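Local coordinates for protein N-terminal acetyltransferase B complex subunit MDM20 (Candida albicans, PDB 5K04) that serves as the non-catalytic subunit of the NatB N-terminal acetyltransferase complex, probably as a helical scaffold that holds the catalytic subunit, at residues S582-D587 with K677-R682; F618-I623 with S686-L691; K514-S519 with Y530-L535. All coordinates share one frame; numbering follows the deposited sequence.

Contact 1: S582-D587 with K677-R682; sequences SIVFED and KLLAKR
R682 reaches across from the end of helix 661-682 and lays its guanidinium group beside V584, the last residue of helix 571-584, and F585 and D587 just after it. Its NH2 meets OD1 of D587 at 3.3 Å in a salt bridge. The hydrogen bond within it is long and bent, 140° at the hydrogen. The carboxylate and guanidinium planes are nearly coplanar, and OD1 sits at the guanidinium edge. One guanidinium face lies against the carbonyl O of V584, 3.6 Å from R682 NH2. The F585 ring is steeply turned to the guanidinium, with the planes 78° apart. R682 NH1 comes within 3.6 Å of F585 CD1, oblique to the ring. A bend at chi3 in the arginine chain turns the group toward the 582-587 segment. R682 NE is buried here without a polar partner.

The apolar half of the contact lies one turn back on helix 661-682. The two methyls of L678 divide their work. CD2 touches V584 CG1 at 3.8 Å, and CD1 touches F585 CZ at 4.0 Å, with the F585 and L678 side chains at about a right angle. V584 CG1 stands anti to its own backbone N (chi1 168°), beside the carbonyl carbon. From there it also reaches L679 CD2, at 4.2 Å, and covers one face of the F585 ring near the rim.

F585 is the first residue to leave the helical conformation, and the chain continues as loop. K625 NZ takes up the V584 and E586 carbonyls. It also lies close to R682 NH2, a like charge that D587 probably helps to offset. L621 of helix 608-625 packs on V584. This is a helix C-terminus packed against another helix in an all-helical fold, consistent with the TPR-like family of this subunit, with a salt bridge between two exposed side chains at its margin.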
loop_
_atom_site.group_PDB
_atom_site.type_symbol
_atom_site.label_atom_id
_atom_site.label_comp_id
_atom_site.label_asym_id
_atom_site.label_seq_id
_atom_site.Cartn_x
_atom_site.Cartn_y
_atom_site.Cartn_z
ATOM N N SER A 582 0.397 -25.859 1.366
ATOM C CA SER A 582 -0.068 -26.320 0.063
ATOM C C SER A 582 0.288 -27.784 -0.159
ATOM O O SER A 582 -0.494 -28.542 -0.748
ATOM C CB SER A 582 0.537 -25.454 -1.042
ATOM O OG SER A 582 0.225 -24.081 -0.861
ATOM N N ILE A 583 1.464 -28.197 0.316
ATOM C CA ILE A 583 1.935 -29.567 0.127
ATOM C C ILE A 583 1.216 -30.524 1.070
ATOM O O ILE A 583 0.725 -31.576 0.653
ATOM C CB ILE A 583 3.458 -29.620 0.326
ATOM C CG1 ILE A 583 4.149 -28.832 -0.789
ATOM C CG2 ILE A 583 3.929 -31.061 0.400
ATOM C CD1 ILE A 583 5.536 -28.299 -0.435
ATOM N N VAL A 584 1.150 -30.166 2.352
ATOM C CA VAL A 584 0.406 -30.943 3.344
ATOM C C VAL A 584 -0.965 -31.337 2.807
ATOM O O VAL A 584 -1.402 -32.487 2.947
ATOM C CB VAL A 584 0.281 -30.134 4.650
ATOM C CG1 VAL A 584 -0.732 -30.786 5.584
ATOM C CG2 VAL A 584 1.634 -29.985 5.309
ATOM N N PHE A 585 -1.656 -30.394 2.162
ATOM C CA PHE A 585 -3.019 -30.612 1.693
ATOM C C PHE A 585 -3.093 -30.831 0.181
ATOM O O PHE A 585 -4.133 -30.598 -0.438
ATOM C CB PHE A 585 -3.921 -29.459 2.134
ATOM C CG PHE A 585 -4.114 -29.385 3.638
ATOM C CD1 PHE A 585 -5.043 -30.204 4.278
ATOM C CD2 PHE A 585 -3.358 -28.511 4.411
ATOM C CE1 PHE A 585 -5.228 -30.134 5.661
ATOM C CE2 PHE A 585 -3.532 -28.437 5.790
ATOM C CZ PHE A 585 -4.465 -29.249 6.421
ATOM N N GLU A 586 -2.000 -31.303 -0.418
ATOM C CA GLU A 586 -2.003 -31.754 -1.806
ATOM C C GLU A 586 -2.404 -33.227 -1.839
ATOM O O GLU A 586 -1.856 -34.041 -1.088
ATOM C CB GLU A 586 -0.623 -31.538 -2.442
ATOM C CG GLU A 586 -0.463 -31.989 -3.902
ATOM C CD GLU A 586 -1.609 -31.567 -4.814
ATOM O OE1 GLU A 586 -2.132 -30.447 -4.665
ATOM O OE2 GLU A 586 -1.998 -32.379 -5.680
ATOM N N ASP A 587 -3.387 -33.557 -2.685
ATOM C CA ASP A 587 -3.925 -34.910 -2.738
ATOM C C ASP A 587 -3.515 -35.699 -3.973
ATOM O O ASP A 587 -3.693 -36.924 -3.986
ATOM C CB ASP A 587 -5.461 -34.882 -2.669
ATOM C CG ASP A 587 -5.978 -34.064 -1.504
ATOM O OD1 ASP A 587 -5.403 -34.172 -0.393
ATOM O OD2 ASP A 587 -6.965 -33.321 -1.699
ATOM N N LYS A 677 2.222 -33.898 13.756
ATOM C CA LYS A 677 1.105 -34.674 14.287
ATOM C C LYS A 677 -0.015 -34.797 13.267
ATOM O O LYS A 677 -0.635 -35.859 13.146
ATOM C CB LYS A 677 0.596 -34.044 15.586
ATOM C CG LYS A 677 1.631 -34.134 16.700
ATOM C CD LYS A 677 1.189 -33.477 17.997
ATOM C CE LYS A 677 2.226 -33.736 19.075
ATOM N NZ LYS A 677 1.846 -33.132 20.380
ATOM N N LEU A 678 -0.280 -33.729 12.512
ATOM C CA LEU A 678 -1.311 -33.794 11.482
ATOM C C LEU A 678 -0.967 -34.856 10.441
ATOM O O LEU A 678 -1.805 -35.700 10.089
ATOM C CB LEU A 678 -1.483 -32.413 10.850
ATOM C CG LEU A 678 -2.611 -32.128 9.855
ATOM C CD1 LEU A 678 -2.850 -30.649 9.768
ATOM C CD2 LEU A 678 -2.247 -32.641 8.490
ATOM N N LEU A 679 0.274 -34.841 9.951
ATOM C CA LEU A 679 0.689 -35.807 8.940
ATOM C C LEU A 679 0.737 -37.225 9.499
ATOM O O LEU A 679 0.420 -38.184 8.784
ATOM C CB LEU A 679 2.041 -35.402 8.368
ATOM C CG LEU A 679 1.956 -34.140 7.501
ATOM C CD1 LEU A 679 3.331 -33.607 7.168
ATOM C CD2 LEU A 679 1.173 -34.441 6.222
ATOM N N ALA A 680 1.129 -37.382 10.767
ATOM C CA ALA A 680 1.116 -38.708 11.376
ATOM C C ALA A 680 -0.279 -39.326 11.338
ATOM O O ALA A 680 -0.422 -40.540 11.146
ATOM C CB ALA A 680 1.620 -38.628 12.811
ATOM N N LYS A 681 -1.318 -38.506 11.517
ATOM C CA LYS A 681 -2.691 -38.979 11.374
ATOM C C LYS A 681 -3.011 -39.315 9.920
ATOM O O LYS A 681 -3.385 -40.446 9.598
ATOM C CB LYS A 681 -3.663 -37.915 11.890
ATOM C CG LYS A 681 -3.489 -37.503 13.346
ATOM C CD LYS A 681 -4.371 -36.291 13.655
ATOM C CE LYS A 681 -4.014 -35.625 14.981
ATOM N NZ LYS A 681 -4.643 -34.270 15.106
ATOM N N ARG A 682 -2.874 -38.326 9.025
ATOM C CA ARG A 682 -3.262 -38.498 7.624
ATOM C C ARG A 682 -2.434 -39.562 6.917
ATOM O O ARG A 682 -2.920 -40.181 5.963
ATOM C CB ARG A 682 -3.136 -37.173 6.868
ATOM C CG ARG A 682 -4.316 -36.236 6.996
ATOM C CD ARG A 682 -4.009 -34.885 6.331
ATOM N NE ARG A 682 -3.782 -34.967 4.880
ATOM C CZ ARG A 682 -4.586 -34.416 3.970
ATOM N NH1 ARG A 682 -5.662 -33.746 4.373
ATOM N NH2 ARG A 682 -4.318 -34.532 2.670
#

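Contact 2: F618-I623 with S686-L691; sequences FNLLKI and SYMNQL
I623 overlaps the Y687 ring through its CG2 methyl, which comes to 3.2 Å from Y687 CE1. That is close for two carbons, and the methyl meets the ring obliquely. The side chains run alongside one another, pointing opposite ways. Y687 has its CG between the backbone N and the carbonyl carbon (chi1 47°), a cramped setting that sends the ring toward helix 608-625. The same I623 methyl lies 4.5 Å from M688 SD.

One turn earlier on helix 608-625, L620 meets M688 at about a right angle. L620 CD1 touches M688 CE at 3.5 Å and SD at 3.9 Å. The methionine is bent at chi2 and chi3, which brings its terminal methyl round to the leucine. L691 CD1 adds a looser contact to L620 CD1 at 4.3 Å.

The helix segments run roughly antiparallel, at 148°, with their axes 12.0 Å apart. At that spacing the side chains, rather than the backbones, make the contact. F672, V676 and L679 of helix 661-682 also pack on L620. L636 and Y637 of helix 630-643 pack on I623.

No hydrogen bond joins the two segments. Methyls, a sulfur and a ring carbon do the touching, so the cohesion is dispersive and hydrophobic, and side-chain shape sets the fit.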
loop_
_atom_site.group_PDB
_atom_site.type_symbol
_atom_site.label_atom_id
_atom_site.label_comp_id
_atom_site.label_asym_id
_atom_site.label_seq_id
_atom_site.Cartn_x
_atom_site.Cartn_y
_atom_site.Cartn_z
ATOM N N PHE A 618 11.124 -30.115 4.576
ATOM C CA PHE A 618 11.241 -30.760 3.273
ATOM C C PHE A 618 11.272 -32.279 3.411
ATOM O O PHE A 618 10.563 -32.994 2.694
ATOM C CB PHE A 618 12.492 -30.247 2.544
ATOM C CG PHE A 618 12.743 -30.926 1.217
ATOM C CD1 PHE A 618 12.073 -30.517 0.069
ATOM C CD2 PHE A 618 13.628 -31.989 1.123
ATOM C CE1 PHE A 618 12.293 -31.139 -1.158
ATOM C CE2 PHE A 618 13.857 -32.622 -0.094
ATOM C CZ PHE A 618 13.182 -32.190 -1.244
ATOM N N ASN A 619 12.092 -32.789 4.334
ATOM C CA ASN A 619 12.162 -34.230 4.546
ATOM C C ASN A 619 10.828 -34.782 5.019
ATOM O O ASN A 619 10.442 -35.904 4.654
ATOM C CB ASN A 619 13.267 -34.552 5.559
ATOM C CG ASN A 619 14.658 -34.319 4.991
ATOM O OD1 ASN A 619 14.848 -33.481 4.114
ATOM N ND2 ASN A 619 15.624 -35.095 5.462
ATOM N N LEU A 620 10.114 -34.005 5.842
ATOM C CA LEU A 620 8.844 -34.458 6.396
ATOM C C LEU A 620 7.795 -34.596 5.305
ATOM O O LEU A 620 7.045 -35.580 5.272
ATOM C CB LEU A 620 8.375 -33.480 7.474
ATOM C CG LEU A 620 6.989 -33.736 8.077
ATOM C CD1 LEU A 620 6.940 -35.110 8.756
ATOM C CD2 LEU A 620 6.589 -32.621 9.046
ATOM N N LEU A 621 7.742 -33.623 4.393
ATOM C CA LEU A 621 6.724 -33.617 3.354
ATOM C C LEU A 621 7.026 -34.651 2.280
ATOM O O LEU A 621 6.109 -35.302 1.772
ATOM C CB LEU A 621 6.623 -32.215 2.758
ATOM C CG LEU A 621 6.300 -31.138 3.804
ATOM C CD1 LEU A 621 6.546 -29.745 3.253
ATOM C CD2 LEU A 621 4.860 -31.268 4.278
ATOM N N LYS A 622 8.310 -34.818 1.937
ATOM C CA LYS A 622 8.710 -35.806 0.935
ATOM C C LYS A 622 8.338 -37.219 1.375
ATOM O O LYS A 622 7.861 -38.031 0.574
ATOM C CB LYS A 622 10.218 -35.694 0.668
ATOM C CG LYS A 622 10.569 -35.108 -0.702
ATOM C CD LYS A 622 11.997 -35.432 -1.117
ATOM C CE LYS A 622 12.076 -36.387 -2.295
ATOM N NZ LYS A 622 12.048 -35.702 -3.616
ATOM N N ILE A 623 8.527 -37.510 2.662
ATOM C CA ILE A 623 8.267 -38.830 3.220
ATOM C C ILE A 623 6.773 -39.109 3.336
ATOM O O ILE A 623 6.339 -40.257 3.195
ATOM C CB ILE A 623 8.972 -38.902 4.582
ATOM C CG1 ILE A 623 10.434 -39.281 4.420
ATOM C CG2 ILE A 623 8.275 -39.799 5.530
ATOM C CD1 ILE A 623 11.206 -38.900 5.645
ATOM N N SER A 686 5.226 -46.329 10.795
ATOM C CA SER A 686 6.062 -46.543 11.974
ATOM C C SER A 686 7.029 -45.375 12.184
ATOM O O SER A 686 7.258 -44.943 13.322
ATOM C CB SER A 686 6.817 -47.876 11.862
ATOM O OG SER A 686 8.016 -47.773 11.104
ATOM N N TYR A 687 7.589 -44.828 11.100
ATOM C CA TYR A 687 8.561 -43.753 11.281
ATOM C C TYR A 687 7.894 -42.428 11.659
ATOM O O TYR A 687 8.501 -41.625 12.380
ATOM C CB TYR A 687 9.448 -43.612 10.032
ATOM C CG TYR A 687 8.705 -43.594 8.717
ATOM C CD1 TYR A 687 8.013 -42.461 8.309
ATOM C CD2 TYR A 687 8.708 -44.702 7.876
ATOM C CE1 TYR A 687 7.329 -42.431 7.115
ATOM C CE2 TYR A 687 8.027 -44.685 6.672
ATOM C CZ TYR A 687 7.337 -43.536 6.293
ATOM O OH TYR A 687 6.644 -43.479 5.103
ATOM N N MET A 688 6.648 -42.186 11.228
ATOM C CA MET A 688 5.940 -40.997 11.703
ATOM C C MET A 688 5.557 -41.126 13.176
ATOM O O MET A 688 5.655 -40.152 13.937
ATOM C CB MET A 688 4.697 -40.737 10.857
ATOM C CG MET A 688 5.001 -40.292 9.439
ATOM S SD MET A 688 6.110 -38.904 9.345
ATOM C CE MET A 688 5.044 -37.749 10.126
ATOM N N ASN A 689 5.112 -42.317 13.598
ATOM C CA ASN A 689 4.821 -42.529 15.013
ATOM C C ASN A 689 6.066 -42.348 15.866
ATOM O O ASN A 689 5.971 -41.929 17.023
ATOM C CB ASN A 689 4.224 -43.912 15.234
ATOM C CG ASN A 689 2.812 -44.016 14.716
ATOM O OD1 ASN A 689 2.067 -43.033 14.716
ATOM N ND2 ASN A 689 2.433 -45.209 14.255
ATOM N N GLN A 690 7.243 -42.635 15.312
ATOM C CA GLN A 690 8.471 -42.404 16.058
ATOM C C GLN A 690 8.793 -40.915 16.144
ATOM O O GLN A 690 9.301 -40.445 17.171
ATOM C CB GLN A 690 9.618 -43.192 15.423
ATOM C CG GLN A 690 10.972 -43.006 16.091
ATOM C CD GLN A 690 10.962 -43.328 17.570
ATOM O OE1 GLN A 690 10.091 -44.049 18.063
ATOM N NE2 GLN A 690 11.943 -42.793 18.290
ATOM N N LEU A 691 8.493 -40.150 15.086
ATOM C CA LEU A 691 8.659 -38.701 15.177
ATOM C C LEU A 691 7.675 -38.105 16.176
ATOM O O LEU A 691 8.034 -37.209 16.951
ATOM C CB LEU A 691 8.489 -38.045 13.808
ATOM C CG LEU A 691 9.408 -38.512 12.682
ATOM C CD1 LEU A 691 9.184 -37.677 11.408
ATOM C CD2 LEU A 691 10.855 -38.473 13.140
#

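Contact 3: K514-S519 with Y530-L535; sequences KILQIS and YFIHYL
Two consecutive helices, 506-521 and 525-537, form a helical hairpin here, inside the family region of the NatB non-catalytic subunit. The I515 CG2 methyl sits over one face of the F531 ring, 3.9 Å from the centroid, in a CH-pi contact. It lies 26° off the ring normal and is shifted toward the rim, where I515 CG2 is 3.6 Å from F531 CD2. At the far end of the ring, I515 CD1 is 3.7 Å from F531 CZ. I515 CG1 lies beside the backbone N (chi1 -73°), which leaves CG2 anti to that N, and both branches reach the ring. Y530 CD1, from the preceding residue, lies above the centre of the opposite face, placing the F531 ring between I515 and Y530. Y466 of helix 456-485 adds an edge-to-face ring contact with F531.

L516 fills the next position. Its CD2 methyl lies 3.9 Å from F531 CB and also touches I532 CD1. Its CD1 methyl meets L535 CD1 tip to tip at 4.0 Å. Y581 of helix 571-584 packs on both L516 and L535.

No hydrogen bond crosses between the segments. Their axes run at 140° and approach to 10.6 Å. Such an antiparallel helix pair with an apolar seam is typical of the alpha-alpha hairpins of TPR-like proteins.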
loop_
_atom_site.group_PDB
_atom_site.type_symbol
_atom_site.label_atom_id
_atom_site.label_comp_id
_atom_site.label_asym_id
_atom_site.label_seq_id
_atom_site.Cartn_x
_atom_site.Cartn_y
_atom_site.Cartn_z
ATOM N N LYS A 514 0.178 -16.065 8.483
ATOM C CA LYS A 514 -0.020 -15.811 9.904
ATOM C C LYS A 514 -1.326 -16.421 10.407
ATOM O O LYS A 514 -1.383 -16.961 11.517
ATOM C CB LYS A 514 0.007 -14.304 10.144
ATOM C CG LYS A 514 0.133 -13.920 11.583
ATOM C CD LYS A 514 1.580 -13.987 12.055
ATOM C CE LYS A 514 1.672 -13.372 13.450
ATOM N NZ LYS A 514 3.054 -13.363 13.967
ATOM N N ILE A 515 -2.386 -16.339 9.605
ATOM C CA ILE A 515 -3.649 -16.981 9.959
ATOM C C ILE A 515 -3.469 -18.486 10.082
ATOM O O ILE A 515 -3.982 -19.123 11.019
ATOM C CB ILE A 515 -4.722 -16.632 8.915
ATOM C CG1 ILE A 515 -5.161 -15.172 9.088
ATOM C CG2 ILE A 515 -5.894 -17.630 8.992
ATOM C CD1 ILE A 515 -5.870 -14.623 7.862
ATOM N N LEU A 516 -2.779 -19.084 9.112
ATOM C CA LEU A 516 -2.566 -20.524 9.137
ATOM C C LEU A 516 -1.775 -20.930 10.374
ATOM O O LEU A 516 -2.158 -21.853 11.094
ATOM C CB LEU A 516 -1.851 -20.951 7.858
ATOM C CG LEU A 516 -2.713 -20.845 6.603
ATOM C CD1 LEU A 516 -1.863 -20.941 5.333
ATOM C CD2 LEU A 516 -3.765 -21.933 6.657
ATOM N N GLN A 517 -0.700 -20.196 10.669
ATOM C CA GLN A 517 0.176 -20.555 11.780
ATOM C C GLN A 517 -0.581 -20.552 13.100
ATOM O O GLN A 517 -0.509 -21.513 13.873
ATOM C CB GLN A 517 1.367 -19.588 11.843
ATOM C CG GLN A 517 2.217 -19.773 13.102
ATOM C CD GLN A 517 3.439 -18.885 13.121
ATOM O OE1 GLN A 517 3.376 -17.732 13.561
ATOM N NE2 GLN A 517 4.568 -19.417 12.643
ATOM N N ILE A 518 -1.305 -19.463 13.377
ATOM C CA ILE A 518 -2.055 -19.351 14.625
ATOM C C ILE A 518 -3.185 -20.373 14.660
ATOM O O ILE A 518 -3.430 -21.018 15.690
ATOM C CB ILE A 518 -2.554 -17.898 14.785
ATOM C CG1 ILE A 518 -1.358 -16.932 14.688
ATOM C CG2 ILE A 518 -3.315 -17.679 16.109
ATOM C CD1 ILE A 518 -1.774 -15.477 14.677
ATOM N N SER A 519 -3.866 -20.565 13.523
ATOM C CA SER A 519 -4.898 -21.597 13.443
ATOM C C SER A 519 -4.365 -22.971 13.845
ATOM O O SER A 519 -5.040 -23.707 14.569
ATOM C CB SER A 519 -5.493 -21.657 12.032
ATOM O OG SER A 519 -6.439 -20.628 11.851
ATOM N N TYR A 530 -10.830 -22.682 4.964
ATOM C CA TYR A 530 -11.036 -21.613 3.995
ATOM C C TYR A 530 -9.719 -21.195 3.352
ATOM O O TYR A 530 -9.671 -20.907 2.148
ATOM C CB TYR A 530 -11.709 -20.414 4.672
ATOM C CG TYR A 530 -11.842 -19.195 3.780
ATOM C CD1 TYR A 530 -10.811 -18.255 3.678
ATOM C CD2 TYR A 530 -12.995 -18.975 3.047
ATOM C CE1 TYR A 530 -10.933 -17.145 2.861
ATOM C CE2 TYR A 530 -13.124 -17.855 2.236
ATOM C CZ TYR A 530 -12.094 -16.950 2.147
ATOM O OH TYR A 530 -12.220 -15.855 1.331
ATOM N N PHE A 531 -8.643 -21.157 4.138
ATOM C CA PHE A 531 -7.369 -20.651 3.649
ATOM C C PHE A 531 -6.543 -21.711 2.937
ATOM O O PHE A 531 -5.788 -21.381 2.012
ATOM C CB PHE A 531 -6.620 -20.001 4.807
ATOM C CG PHE A 531 -7.262 -18.719 5.244
ATOM C CD1 PHE A 531 -7.066 -17.548 4.513
ATOM C CD2 PHE A 531 -8.120 -18.686 6.337
ATOM C CE1 PHE A 531 -7.683 -16.355 4.896
ATOM C CE2 PHE A 531 -8.739 -17.496 6.728
ATOM C CZ PHE A 531 -8.520 -16.331 5.998
ATOM N N ILE A 532 -6.703 -22.981 3.311
ATOM C CA ILE A 532 -6.197 -24.055 2.465
ATOM C C ILE A 532 -6.825 -23.962 1.079
ATOM O O ILE A 532 -6.143 -24.107 0.056
ATOM C CB ILE A 532 -6.465 -25.425 3.115
ATOM C CG1 ILE A 532 -5.732 -25.541 4.447
ATOM C CG2 ILE A 532 -6.055 -26.544 2.188
ATOM C CD1 ILE A 532 -4.307 -25.081 4.381
ATOM N N HIS A 533 -8.135 -23.692 1.026
ATOM C CA HIS A 533 -8.806 -23.584 -0.264
ATOM C C HIS A 533 -8.293 -22.395 -1.081
ATOM O O HIS A 533 -8.251 -22.471 -2.312
ATOM C CB HIS A 533 -10.314 -23.484 -0.068
ATOM C CG HIS A 533 -11.066 -23.421 -1.357
ATOM N ND1 HIS A 533 -11.173 -24.504 -2.206
ATOM C CD2 HIS A 533 -11.722 -22.402 -1.960
ATOM C CE1 HIS A 533 -11.878 -24.159 -3.268
ATOM N NE2 HIS A 533 -12.226 -22.890 -3.142
ATOM N N TYR A 534 -7.890 -21.301 -0.421
ATOM C CA TYR A 534 -7.259 -20.190 -1.139
ATOM C C TYR A 534 -5.929 -20.615 -1.759
ATOM O O TYR A 534 -5.619 -20.247 -2.898
ATOM C CB TYR A 534 -7.048 -19.003 -0.191
ATOM C CG TYR A 534 -6.248 -17.875 -0.807
ATOM C CD1 TYR A 534 -6.859 -16.919 -1.619
ATOM C CD2 TYR A 534 -4.884 -17.763 -0.596
ATOM C CE1 TYR A 534 -6.132 -15.888 -2.204
ATOM C CE2 TYR A 534 -4.153 -16.733 -1.177
ATOM C CZ TYR A 534 -4.779 -15.801 -1.980
ATOM O OH TYR A 534 -4.053 -14.778 -2.550
ATOM N N LEU A 535 -5.123 -21.384 -1.017
ATOM C CA LEU A 535 -3.803 -21.774 -1.517
ATOM C C LEU A 535 -3.911 -22.646 -2.767
ATOM O O LEU A 535 -3.206 -22.425 -3.755
ATOM C CB LEU A 535 -3.024 -22.512 -0.427
ATOM C CG LEU A 535 -2.728 -21.822 0.907
ATOM C CD1 LEU A 535 -1.959 -22.772 1.819
ATOM C CD2 LEU A 535 -1.964 -20.564 0.698
#

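All three contacts lie on the same side of the chain's centre. Contact 3 closes first along the chain and is local, joining neighbouring helices. Contacts 1 and 2 follow, span longer separations, and alternate their segments. Helices 661-682 and 686-695, one in each of them, are consecutive. The centres of contacts 1 and 2 are about 11 Å apart, and V584 CG2 touches L621 CD2 at 3.6 Å. Contacts 1 and 3 are about 14 Å apart between centres and meet where F585 CD2 packs on I532 CD1. Contacts 2 and 3 do not touch. Contact 1 therefore bridges the other two, giving continuous helix packing from helix 506-521 to helix 686-695.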